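Local structure of SusD homolog (Bacteroides ovatus, 4F53) at residues F173-F178 against N189-Y194; A182-N187 against Y242-D247; H248-R253 against D330-F335. The protein probably binds glycans, perhaps mucin O-glycans, at the outer membrane of a gut bacterium, as a SusD-like lipoprotein with a TPR-like helical fold. All blocks are in the same frame, centred on the assembly; numbering follows the deposited sequence.

Interaction 1 (F173-F178 against N189-Y194); sequences FGNQSF and NTSAWY
G174 runs beside S191 and S177 beside N189, their CA atoms 5.8 Å and 5.0 Å apart respectively, where the loop that leaves helix 152-173 passes the first turn of helix 190-207. A type II' turn from F173 to Q176 reverses the chain here, and its corner at G174 has positive phi, a conformation glycine takes easily.

T190 carries the polar link. Its hydroxyl lies beside its own backbone N (chi1 -48°) and OG1 donates to Q176 O at 2.9 Å, reaching that oxygen from above the carbonyl plane. The methyl branch, CG2, points the other way and rests on F173 CB at 3.7 Å. One beta-branched residue thus supplies both a donor and an apolar contact, which suits threonine to this buried place. A water lies within hydrogen-bonding distance of Q176 O and N189 OD1 and accepts from S191 N.

The connection joins helices 152-173 and 190-207, consistent with the TPR-like helical fold. At the start of the second helix N189 holds the N-cap position, and S191 OG donates to N189 OD1 at 2.8 Å, which ties down the N189 side chain. S191 CB also lies against G174 O.

F178 works on the apolar side. With chi1 at 59° its CG stands between the backbone N and the carbonyl carbon, and the ring presents its edge both to T190 OG1 and to the indole of W193. F178 CZ comes to 3.6 Å from W193 NE1, and the planes of the two rings meet obliquely, at 31°. The indole N-H itself is spent on D183, while L111 and L115 of helix 110-131 pack against the F178 ring.

Interaction 2 (A182-N187 against Y242-D247); sequences ADRIYN and YRKVAD
R184 reaches across to K244 and V245 with its guanidinium edge leading. The side chain sets out beside its own backbone N and then bends at chi3 (73°), which brings NE and NH2 onto two successive backbone carbonyls. NE donates to K244 O at 2.9 Å and NH2 to V245 O at 3.0 Å; both oxygens lie somewhat out of the guanidinium plane, and both donors stand above the carbonyl planes. Arginine suits this place because its flat, multiply donating end can grip two successive carbonyls of a chain that is not in a regular strand.

K244 runs obliquely to it, its extended aliphatic chain lying alongside NH2, with CG at 3.6 Å from R184 NH2. The nearest charged atoms, R184 NH2 and K244 NZ, stay 4.6 Å apart, so the lysine meets the arginine with its methylenes. The backbones are joined in turn by K244 N donating to R184 O at 2.9 Å, an almost straight bond of 172°, while R243 CA makes a CA-H...O contact with the same oxygen.

I185 meets R243 at about a right angle, I185 CG1 lying 3.7 Å from R243 CB, so that isoleucine packs on the aliphatic root of a second arginine. The loop that presents R184 and I185 is shaped by D183 OD1, which accepts two bonds on one face of its carboxylate: I185 N closes an Asx turn and Y186 N extends it to an Asx motif. A water accepts from Y242 N and lies within hydrogen-bonding distance of I185 O.

R243 carries its own charge to E42 in a salt bridge. Helix 25-37 covers the contact through L33, on R184, and Q36, on I185 and R243; W193 of helix 190-207 also packs on I185, and strand 332-335 pairs with strand 241-243 beside it.

Interaction 3 (H248-R253 against D330-F335); sequences HNPWQR and DNIVVF
N249 touches D330 through its amide nitrogen: ND2 donates to D330 O at 3.0 Å with an N-H...O angle of 161°. The acceptor lies close to the plane of the amide, yet the donor stands well above the carbonyl plane of D330, 67° out of it, so the bond is straight at the hydrogen but does not follow a lone pair of the oxygen. ND2 is also 3.4 Å from N331 O. Next to this polar pair is an apolar one, in which P250 CD and I332 CD1 meet at 3.9 Å, the two side chains crossing at about a right angle. I332 CG1 flanks the amide as well, 4.0 Å from N249 ND2.

The amide is placed by its first torsion. CG is turned anti to the backbone N (chi1 -170°), and from there the group reaches both ways, its nitrogen to the strand and its oxygen back to its own helix. N249 is the N-cap of helix 250-257, and its OD1 accepts from W251 N at 3.0 Å, in the carbonyl plane. Proline suits the first turn that follows, since the backbone there has no need of a donor N-H.

Farther out, N249 pairs through its backbone with T328, and the D330 carboxylate accepts from T327 N, a bond close to the carbonyl that N249 uses. I332 pairs with R243 in the two-stranded antiparallel sheet, where V334 and F335 both face A241 in a classic beta bulge. S47 of helix 44-58 packs on P250.

Because one planar amide both caps a helix and binds the chain leading into a strand, asparagine's donor and acceptor are each put to use, and the helix start is tied directly to the entry of strand 332-335.

In the fold
Interactions 1 and 2 lie 15 Å apart between centres and interlock through the loop between helices 152-173 and 190-207: A192 of interaction 1 packs on Y186 of interaction 2, CB to CG at 3.5 Å, beside W193, whose NE1 is 2.8 Å from D183 OD2. Interactions 2 and 3 have centres 11 Å apart and share the sheet of strands 241-243 and 332-335; just beyond it V245 CG1 packs 3.3 Å from D330 O. Interactions 1 and 3 do not touch, their nearest atoms being about 7 Å apart, so interaction 2 bridges them. The path runs from the surface inward. A bound calcium ion lies about 12 Å from the Y242 side chain.

Interaction 1 (F173-F178 against N189-Y194)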
# COMPACT_ATOMS: atom_id res chain seq x y z
N PHE A 173 12.94 22.14 -15.06
CA PHE A 173 13.32 22.92 -13.87
C PHE A 173 14.67 22.41 -13.33
O PHE A 173 15.35 23.14 -12.63
CB PHE A 173 12.23 22.91 -12.79
CG PHE A 173 11.10 23.83 -13.19
CD1 PHE A 173 11.19 25.20 -12.99
CD2 PHE A 173 9.99 23.33 -13.86
CE1 PHE A 173 10.17 26.05 -13.42
CE2 PHE A 173 8.99 24.19 -14.30
CZ PHE A 173 9.08 25.54 -14.08
N GLY A 174 15.06 21.20 -13.73
CA GLY A 174 16.34 20.58 -13.41
C GLY A 174 16.80 20.70 -11.98
O GLY A 174 16.22 20.08 -11.08
N ASN A 175 17.86 21.50 -11.77
CA ASN A 175 18.46 21.66 -10.45
C ASN A 175 17.93 22.89 -9.69
O ASN A 175 18.40 23.17 -8.58
CB ASN A 175 19.98 21.61 -10.52
CG ASN A 175 20.48 20.18 -10.65
OD1 ASN A 175 20.11 19.28 -9.87
ND2 ASN A 175 21.30 19.94 -11.66
N GLN A 176 16.88 23.54 -10.24
CA GLN A 176 16.20 24.65 -9.57
C GLN A 176 15.34 24.07 -8.43
O GLN A 176 14.87 22.93 -8.50
CB GLN A 176 15.33 25.49 -10.53
CG GLN A 176 16.11 26.20 -11.64
CD GLN A 176 15.24 27.05 -12.55
OE1 GLN A 176 14.15 26.67 -12.97
NE2 GLN A 176 15.75 28.22 -12.92
N SER A 177 15.18 24.86 -7.37
CA SER A 177 14.41 24.48 -6.20
C SER A 177 13.24 25.42 -5.98
O SER A 177 13.32 26.58 -6.35
CB SER A 177 15.31 24.46 -4.96
OG SER A 177 14.59 24.14 -3.77
N PHE A 178 12.16 24.92 -5.39
CA PHE A 178 10.99 25.73 -5.04
C PHE A 178 10.98 25.85 -3.51
O PHE A 178 11.85 25.27 -2.85
CB PHE A 178 9.68 25.20 -5.62
CG PHE A 178 9.28 23.80 -5.22
CD1 PHE A 178 9.74 22.69 -5.92
CD2 PHE A 178 8.37 23.59 -4.19
CE1 PHE A 178 9.34 21.40 -5.57
CE2 PHE A 178 7.95 22.30 -3.84
CZ PHE A 178 8.45 21.21 -4.53
N ASN A 189 13.18 20.29 -3.50
CA ASN A 189 14.16 19.76 -4.45
C ASN A 189 13.42 19.12 -5.65
O ASN A 189 13.02 17.96 -5.58
CB ASN A 189 15.09 18.77 -3.75
CG ASN A 189 16.21 18.19 -4.60
OD1 ASN A 189 16.44 18.58 -5.74
ND2 ASN A 189 16.93 17.22 -4.04
N THR A 190 13.27 19.89 -6.75
CA THR A 190 12.57 19.49 -7.99
C THR A 190 13.14 18.21 -8.61
O THR A 190 12.37 17.39 -9.13
CB THR A 190 12.57 20.65 -9.00
OG1 THR A 190 12.16 21.84 -8.33
CG2 THR A 190 11.63 20.41 -10.17
N SER A 191 14.47 18.03 -8.58
CA SER A 191 15.14 16.85 -9.17
C SER A 191 14.75 15.56 -8.41
O SER A 191 14.69 14.49 -9.02
CB SER A 191 16.65 17.04 -9.19
OG SER A 191 17.21 17.00 -7.89
N ALA A 192 14.48 15.66 -7.11
CA ALA A 192 14.01 14.54 -6.29
C ALA A 192 12.56 14.14 -6.72
O ALA A 192 12.25 12.96 -6.74
CB ALA A 192 14.06 14.91 -4.82
N TRP A 193 11.74 15.13 -7.12
CA TRP A 193 10.37 14.95 -7.61
C TRP A 193 10.36 14.34 -9.00
O TRP A 193 9.44 13.59 -9.32
CB TRP A 193 9.59 16.29 -7.59
CG TRP A 193 9.08 16.61 -6.23
CD1 TRP A 193 9.45 17.66 -5.44
CD2 TRP A 193 8.13 15.85 -5.46
NE1 TRP A 193 8.78 17.61 -4.23
CE2 TRP A 193 8.01 16.48 -4.20
CE3 TRP A 193 7.45 14.63 -5.67
CZ2 TRP A 193 7.19 15.97 -3.18
CZ3 TRP A 193 6.64 14.12 -4.66
CH2 TRP A 193 6.50 14.80 -3.45
N TYR A 194 11.39 14.65 -9.81
CA TYR A 194 11.62 14.10 -11.15
C TYR A 194 11.82 12.60 -11.03
O TYR A 194 11.21 11.85 -11.79
CB TYR A 194 12.86 14.77 -11.81
CG TYR A 194 13.17 14.25 -13.20
CD1 TYR A 194 12.45 14.69 -14.30
CD2 TYR A 194 14.18 13.32 -13.40
CE1 TYR A 194 12.73 14.22 -15.59
CE2 TYR A 194 14.46 12.82 -14.68
CZ TYR A 194 13.74 13.29 -15.77
OH TYR A 194 14.00 12.82 -17.04
O HOH W 1 16.54 20.48 -8.00

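Interaction 2 (A182-N187 against Y242-D247)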
# COMPACT_ATOMS: atom_id res chain seq x y z
N ALA A 182 6.54 24.53 1.20
CA ALA A 182 5.43 23.92 0.45
C ALA A 182 5.66 22.41 0.25
O ALA A 182 4.81 21.75 -0.35
CB ALA A 182 5.27 24.60 -0.90
N ASP A 183 6.80 21.87 0.73
CA ASP A 183 7.14 20.47 0.49
C ASP A 183 7.77 19.82 1.72
O ASP A 183 8.94 20.07 2.02
CB ASP A 183 8.08 20.39 -0.73
CG ASP A 183 8.61 19.02 -1.13
OD1 ASP A 183 8.07 18.00 -0.64
OD2 ASP A 183 9.55 18.98 -1.95
N ARG A 184 7.03 18.95 2.39
CA ARG A 184 7.51 18.26 3.58
C ARG A 184 8.07 16.88 3.24
O ARG A 184 8.31 16.07 4.13
CB ARG A 184 6.39 18.15 4.64
CG ARG A 184 5.84 19.50 5.08
CD ARG A 184 4.75 19.37 6.15
NE ARG A 184 5.31 18.98 7.45
CZ ARG A 184 5.91 19.82 8.29
NH1 ARG A 184 6.04 21.10 7.99
NH2 ARG A 184 6.41 19.37 9.43
N ILE A 185 8.33 16.63 1.95
CA ILE A 185 8.90 15.37 1.50
C ILE A 185 10.33 15.59 0.99
O ILE A 185 11.24 14.89 1.45
CB ILE A 185 8.00 14.65 0.45
CG1 ILE A 185 6.66 14.19 1.11
CG2 ILE A 185 8.74 13.45 -0.21
CD1 ILE A 185 5.67 13.56 0.21
N TYR A 186 10.53 16.49 0.02
CA TYR A 186 11.84 16.73 -0.59
C TYR A 186 12.36 18.15 -0.39
O TYR A 186 13.43 18.49 -0.92
CB TYR A 186 11.80 16.41 -2.09
CG TYR A 186 11.59 14.95 -2.40
CD1 TYR A 186 12.44 13.97 -1.88
CD2 TYR A 186 10.62 14.55 -3.31
CE1 TYR A 186 12.29 12.62 -2.23
CE2 TYR A 186 10.43 13.20 -3.64
CZ TYR A 186 11.29 12.25 -3.11
OH TYR A 186 11.14 10.95 -3.47
N ASN A 187 11.62 18.96 0.39
CA ASN A 187 11.96 20.34 0.76
C ASN A 187 12.26 21.23 -0.46
O ASN A 187 13.21 22.00 -0.43
CB ASN A 187 13.15 20.36 1.74
CG ASN A 187 12.95 19.46 2.93
OD1 ASN A 187 13.68 18.47 3.11
ND2 ASN A 187 11.93 19.75 3.73
N TYR A 242 9.58 10.35 2.02
CA TYR A 242 9.22 10.26 3.44
C TYR A 242 8.72 11.61 3.88
O TYR A 242 9.44 12.59 3.73
CB TYR A 242 10.43 9.81 4.30
CG TYR A 242 11.01 8.49 3.85
CD1 TYR A 242 10.45 7.29 4.28
CD2 TYR A 242 12.09 8.44 2.98
CE1 TYR A 242 10.96 6.07 3.84
CE2 TYR A 242 12.61 7.23 2.54
CZ TYR A 242 12.04 6.05 2.97
OH TYR A 242 12.56 4.84 2.56
N ARG A 243 7.48 11.71 4.36
CA ARG A 243 6.93 13.00 4.75
C ARG A 243 7.16 13.30 6.22
O ARG A 243 6.85 12.48 7.08
CB ARG A 243 5.42 13.09 4.42
CG ARG A 243 4.88 14.52 4.48
CD ARG A 243 3.45 14.66 3.99
NE ARG A 243 2.68 15.63 4.79
CZ ARG A 243 2.23 15.41 6.04
NH1 ARG A 243 2.46 14.23 6.64
NH2 ARG A 243 1.56 16.35 6.68
N LYS A 244 7.69 14.50 6.50
CA LYS A 244 7.88 14.99 7.87
C LYS A 244 6.50 15.35 8.36
O LYS A 244 5.80 16.18 7.72
CB LYS A 244 8.90 16.16 7.92
CG LYS A 244 8.96 16.86 9.27
CD LYS A 244 9.90 18.03 9.26
CE LYS A 244 9.98 18.69 10.62
NZ LYS A 244 10.85 19.89 10.58
N VAL A 245 6.04 14.67 9.43
CA VAL A 245 4.68 14.85 9.96
C VAL A 245 4.45 16.30 10.39
O VAL A 245 5.39 16.98 10.84
CB VAL A 245 4.30 13.84 11.09
CG1 VAL A 245 4.42 12.40 10.60
CG2 VAL A 245 5.10 14.07 12.38
N ALA A 246 3.22 16.78 10.20
CA ALA A 246 2.84 18.14 10.61
C ALA A 246 2.58 18.15 12.10
O ALA A 246 2.98 19.10 12.77
CB ALA A 246 1.61 18.60 9.85
N ASP A 247 1.97 17.08 12.64
CA ASP A 247 1.68 16.97 14.06
C ASP A 247 2.21 15.64 14.65
O ASP A 247 3.06 15.66 15.53
CB ASP A 247 0.18 17.15 14.33
CG ASP A 247 -0.12 17.29 15.80
OD1 ASP A 247 0.15 18.37 16.36
OD2 ASP A 247 -0.54 16.29 16.41
O HOH W 2 11.91 12.10 1.44

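Interaction 3 (H248-R253 against D330-F335)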
# COMPACT_ATOMS: atom_id res chain seq x y z
N HIS A 248 1.67 14.49 14.22
CA HIS A 248 2.15 13.20 14.72
C HIS A 248 1.92 12.08 13.73
O HIS A 248 0.98 12.14 12.93
CB HIS A 248 1.50 12.85 16.07
CG HIS A 248 0.02 12.66 16.04
ND1 HIS A 248 -0.86 13.74 16.21
CD2 HIS A 248 -0.70 11.52 15.94
CE1 HIS A 248 -2.07 13.22 16.19
NE2 HIS A 248 -2.03 11.88 16.01
N ASN A 249 2.75 11.03 13.81
CA ASN A 249 2.59 9.81 13.02
C ASN A 249 1.37 9.04 13.58
O ASN A 249 1.35 8.71 14.77
CB ASN A 249 3.86 8.95 13.03
CG ASN A 249 3.80 7.82 12.04
OD1 ASN A 249 2.85 7.05 12.01
ND2 ASN A 249 4.82 7.70 11.22
N PRO A 250 0.34 8.78 12.73
CA PRO A 250 -0.90 8.13 13.24
C PRO A 250 -0.69 6.69 13.73
O PRO A 250 -1.46 6.25 14.55
CB PRO A 250 -1.83 8.18 12.03
CG PRO A 250 -0.93 8.25 10.83
CD PRO A 250 0.21 9.11 11.29
N TRP A 251 0.34 5.98 13.24
CA TRP A 251 0.65 4.61 13.66
C TRP A 251 0.97 4.51 15.14
O TRP A 251 0.71 3.47 15.74
CB TRP A 251 1.79 4.02 12.86
CG TRP A 251 1.39 3.77 11.44
CD1 TRP A 251 1.63 4.56 10.35
CD2 TRP A 251 0.62 2.65 10.96
NE1 TRP A 251 1.07 4.01 9.22
CE2 TRP A 251 0.44 2.83 9.57
CE3 TRP A 251 0.05 1.52 11.58
CZ2 TRP A 251 -0.24 1.89 8.77
CZ3 TRP A 251 -0.67 0.62 10.80
CH2 TRP A 251 -0.79 0.80 9.41
N GLN A 252 1.51 5.59 15.74
CA GLN A 252 1.80 5.65 17.17
C GLN A 252 0.47 5.53 17.95
O GLN A 252 0.44 4.91 19.00
CB GLN A 252 2.56 6.93 17.55
CG GLN A 252 2.96 6.97 19.03
CD GLN A 252 1.89 7.60 19.93
OE1 GLN A 252 0.94 8.26 19.49
NE2 GLN A 252 2.01 7.38 21.20
N ARG A 253 -0.60 6.08 17.41
CA ARG A 253 -1.93 5.97 18.00
C ARG A 253 -2.47 4.55 17.85
O ARG A 253 -2.82 3.91 18.84
CB ARG A 253 -2.92 6.97 17.33
CG ARG A 253 -2.58 8.44 17.49
CD ARG A 253 -2.53 8.86 18.94
NE ARG A 253 -2.59 10.31 19.06
CZ ARG A 253 -1.60 11.09 19.49
NH1 ARG A 253 -0.44 10.55 19.85
NH2 ARG A 253 -1.77 12.40 19.58
N ASP A 330 7.99 10.13 13.98
CA ASP A 330 8.46 9.33 12.84
C ASP A 330 7.83 9.77 11.54
O ASP A 330 6.63 10.09 11.51
CB ASP A 330 8.19 7.82 13.06
CG ASP A 330 9.08 7.18 14.13
OD1 ASP A 330 10.07 7.83 14.58
OD2 ASP A 330 8.78 6.05 14.53
N ASN A 331 8.62 9.77 10.47
CA ASN A 331 8.16 10.14 9.13
C ASN A 331 7.16 9.17 8.58
O ASN A 331 7.21 7.96 8.86
CB ASN A 331 9.32 10.23 8.13
CG ASN A 331 10.31 11.30 8.42
OD1 ASN A 331 10.01 12.33 9.03
ND2 ASN A 331 11.51 11.07 7.96
N ILE A 332 6.27 9.69 7.75
CA ILE A 332 5.31 8.87 7.05
C ILE A 332 6.02 8.34 5.78
O ILE A 332 6.75 9.07 5.12
CB ILE A 332 4.00 9.65 6.80
CG1 ILE A 332 3.21 9.74 8.14
CG2 ILE A 332 3.20 8.96 5.73
CD1 ILE A 332 1.92 10.48 8.12
N VAL A 333 5.88 7.03 5.50
CA VAL A 333 6.52 6.38 4.37
C VAL A 333 5.61 6.52 3.16
O VAL A 333 4.51 5.97 3.15
CB VAL A 333 6.87 4.89 4.70
CG1 VAL A 333 7.42 4.17 3.47
CG2 VAL A 333 7.84 4.79 5.90
N VAL A 334 6.08 7.26 2.12
CA VAL A 334 5.26 7.51 0.93
C VAL A 334 5.67 6.58 -0.24
O VAL A 334 4.81 5.94 -0.84
CB VAL A 334 5.25 9.01 0.52
CG1 VAL A 334 4.36 9.25 -0.69
CG2 VAL A 334 4.83 9.91 1.69
N PHE A 335 6.97 6.51 -0.57
CA PHE A 335 7.46 5.73 -1.69
C PHE A 335 8.95 5.45 -1.48
O PHE A 335 9.81 6.34 -1.62
CB PHE A 335 7.19 6.48 -3.01
CG PHE A 335 7.19 5.70 -4.32
CD1 PHE A 335 7.86 4.48 -4.42
CD2 PHE A 335 6.61 6.23 -5.47
CE1 PHE A 335 7.92 3.81 -5.64
CE2 PHE A 335 6.66 5.55 -6.68
CZ PHE A 335 7.31 4.33 -6.75